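PDB 1JWI: bitiscetin from Bitis arietans, which binds von Willebrand factor and prompts its A1 domain to engage platelet glycoprotein Ib alpha, so that platelets aggregate. Local coordinates for residues Lys30-Asn35 and Asn121-Lys126. Numbering follows the deposited sequence.
Sequences KFCVEN and NPFICK
Cys32 and Cys125 bring the last turn of helix 25-34 against strand 121-126: their CA atoms lie 5.3 Å apart, while the axes of the short segments approach to 8.3 Å and run in roughly the same direction, 33° apart. The link is covalent. Cys32 SG and Cys125 SG are 2.0 Å apart, and the torsion about the S-S bond, -86°, is close to the perpendicular arrangement expected of a relaxed disulfide. Each sulfur stands anti to its own carbonyl carbon, which swings it beside its backbone N and into the gap between helix and strand.

The Cys32 half of the bridge also meets Phe123, its SG lying 3.9 Å from Phe123 CD2. This is a sulfur-aromatic contact made at the edge of the ring, with the sulfur near the ring plane. The same ring turns its edge toward the face of Phe31 in an offset edge-to-face pair, with centroids 5.7 Å apart and planes at 75°. Its CE2-CZ side does the touching: Phe123 CE2 and Phe123 CZ both sit 3.8 Å from Phe31 CD1. Disulfide and rings therefore form one continuous apolar seam, on which the two segments bury 208 Å² in all.

This disulfide is the long-range bridge of the C-type lectin fold, tying its first helix to its final strand. Phe19 of strand 14-20 meets both phenylalanine rings, Leu39 of strand 38-39 packs on Cys32 and Phe123, and Trp67 of strand 66-72 also touches Phe123; strand 121-126 itself runs between strands 14-20 and 38-39, antiparallel to each.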
loop_
_atom_site.group_PDB
_atom_site.type_symbol
_atom_site.label_atom_id
_atom_site.label_comp_id
_atom_site.label_asym_id
_atom_site.label_seq_id
_atom_site.Cartn_x
_atom_site.Cartn_y
_atom_site.Cartn_z
ATOM N N LYS A 30 5.663 13.278 -17.139
ATOM C CA LYS A 30 6.110 13.619 -18.486
ATOM C C LYS A 30 5.733 15.045 -18.878
ATOM O O LYS A 30 6.489 15.726 -19.565
ATOM C CB LYS A 30 5.530 12.638 -19.508
ATOM C CG LYS A 30 6.180 11.263 -19.491
ATOM C CD LYS A 30 5.697 10.414 -20.666
ATOM C CE LYS A 30 6.463 9.105 -20.771
ATOM N NZ LYS A 30 6.250 8.214 -19.589
ATOM N N PHE A 31 4.558 15.489 -18.442
ATOM C CA PHE A 31 4.100 16.834 -18.753
ATOM C C PHE A 31 4.978 17.844 -18.020
ATOM O O PHE A 31 5.342 18.879 -18.583
ATOM C CB PHE A 31 2.622 16.999 -18.359
ATOM C CG PHE A 31 2.025 18.325 -18.759
ATOM C CD1 PHE A 31 2.183 19.447 -17.952
ATOM C CD2 PHE A 31 1.317 18.456 -19.955
ATOM C CE1 PHE A 31 1.648 20.681 -18.325
ATOM C CE2 PHE A 31 0.778 19.685 -20.338
ATOM C CZ PHE A 31 0.943 20.800 -19.521
ATOM N N CYS A 32 5.328 17.546 -16.768
ATOM C CA CYS A 32 6.183 18.432 -15.987
ATOM C C CYS A 32 7.566 18.493 -16.636
ATOM O O CYS A 32 8.180 19.565 -16.719
ATOM C CB CYS A 32 6.336 17.927 -14.545
ATOM S SG CYS A 32 4.878 18.073 -13.452
ATOM N N VAL A 33 8.061 17.334 -17.068
ATOM C CA VAL A 33 9.364 17.258 -17.721
ATOM C C VAL A 33 9.329 18.194 -18.931
ATOM O O VAL A 33 10.221 19.027 -19.115
ATOM C CB VAL A 33 9.650 15.815 -18.192
ATOM C CG1 VAL A 33 10.769 15.795 -19.223
ATOM C CG2 VAL A 33 10.040 14.952 -16.994
ATOM N N GLU A 34 8.285 18.049 -19.747
ATOM C CA GLU A 34 8.107 18.873 -20.937
ATOM C C GLU A 34 8.223 20.354 -20.576
ATOM O O GLU A 34 8.644 21.170 -21.399
ATOM C CB GLU A 34 6.741 18.575 -21.571
ATOM C CG GLU A 34 6.287 19.599 -22.594
ATOM C CD GLU A 34 4.924 19.281 -23.175
ATOM O OE1 GLU A 34 4.408 20.093 -23.980
ATOM O OE2 GLU A 34 4.373 18.211 -22.836
ATOM N N ASN A 35 7.849 20.701 -19.349
ATOM C CA ASN A 35 7.934 22.086 -18.906
ATOM C C ASN A 35 9.188 22.345 -18.079
ATOM O O ASN A 35 9.179 23.150 -17.137
ATOM C CB ASN A 35 6.696 22.466 -18.099
ATOM C CG ASN A 35 5.484 22.686 -18.971
ATOM O OD1 ASN A 35 4.911 21.747 -19.522
ATOM N ND2 ASN A 35 5.094 23.945 -19.116
ATOM N N ASN A 121 -5.685 12.403 -11.877
ATOM C CA ASN A 121 -5.794 13.484 -10.904
ATOM C C ASN A 121 -5.040 14.716 -11.359
ATOM O O ASN A 121 -4.185 14.641 -12.242
ATOM C CB ASN A 121 -5.178 13.071 -9.562
ATOM C CG ASN A 121 -5.932 11.958 -8.880
ATOM O OD1 ASN A 121 -7.134 12.064 -8.649
ATOM N ND2 ASN A 121 -5.223 10.885 -8.536
ATOM N N PRO A 122 -5.362 15.876 -10.771
ATOM C CA PRO A 122 -4.623 17.068 -11.179
ATOM C C PRO A 122 -3.227 16.849 -10.592
ATOM O O PRO A 122 -3.016 15.902 -9.819
ATOM C CB PRO A 122 -5.393 18.207 -10.502
ATOM C CG PRO A 122 -6.002 17.559 -9.307
ATOM C CD PRO A 122 -6.459 16.224 -9.854
ATOM N N PHE A 123 -2.274 17.701 -10.938
ATOM C CA PHE A 123 -0.923 17.513 -10.434
ATOM C C PHE A 123 -0.154 18.810 -10.271
ATOM O O PHE A 123 -0.598 19.875 -10.701
ATOM C CB PHE A 123 -0.144 16.565 -11.347
ATOM C CG PHE A 123 -0.132 16.984 -12.785
ATOM C CD1 PHE A 123 -1.230 16.743 -13.604
ATOM C CD2 PHE A 123 0.979 17.624 -13.322
ATOM C CE1 PHE A 123 -1.220 17.132 -14.942
ATOM C CE2 PHE A 123 0.999 18.017 -14.660
ATOM C CZ PHE A 123 -0.107 17.770 -15.472
ATOM N N ILE A 124 1.008 18.702 -9.646
ATOM C CA ILE A 124 1.833 19.864 -9.383
ATOM C C ILE A 124 3.260 19.687 -9.870
ATOM O O ILE A 124 3.949 18.739 -9.487
ATOM C CB ILE A 124 1.859 20.166 -7.873
ATOM C CG1 ILE A 124 2.844 21.299 -7.585
ATOM C CG2 ILE A 124 2.245 18.912 -7.102
ATOM C CD1 ILE A 124 3.058 21.556 -6.119
ATOM N N CYS A 125 3.689 20.619 -10.718
ATOM C CA CYS A 125 5.038 20.612 -11.266
ATOM C C CYS A 125 5.941 21.574 -10.493
ATOM O O CYS A 125 5.477 22.538 -9.875
ATOM C CB CYS A 125 5.019 21.018 -12.740
ATOM S SG CYS A 125 4.098 19.901 -13.839
ATOM N N LYS A 126 7.233 21.285 -10.531
ATOM C CA LYS A 126 8.240 22.094 -9.866
ATOM C C LYS A 126 9.472 22.135 -10.769
ATOM O O LYS A 126 9.916 21.098 -11.274
ATOM C CB LYS A 126 8.586 21.471 -8.513
ATOM C CG LYS A 126 9.790 22.066 -7.810
ATOM C CD LYS A 126 10.032 21.321 -6.509
ATOM C CE LYS A 126 11.316 21.762 -5.830
ATOM N NZ LYS A 126 11.590 20.935 -4.617
#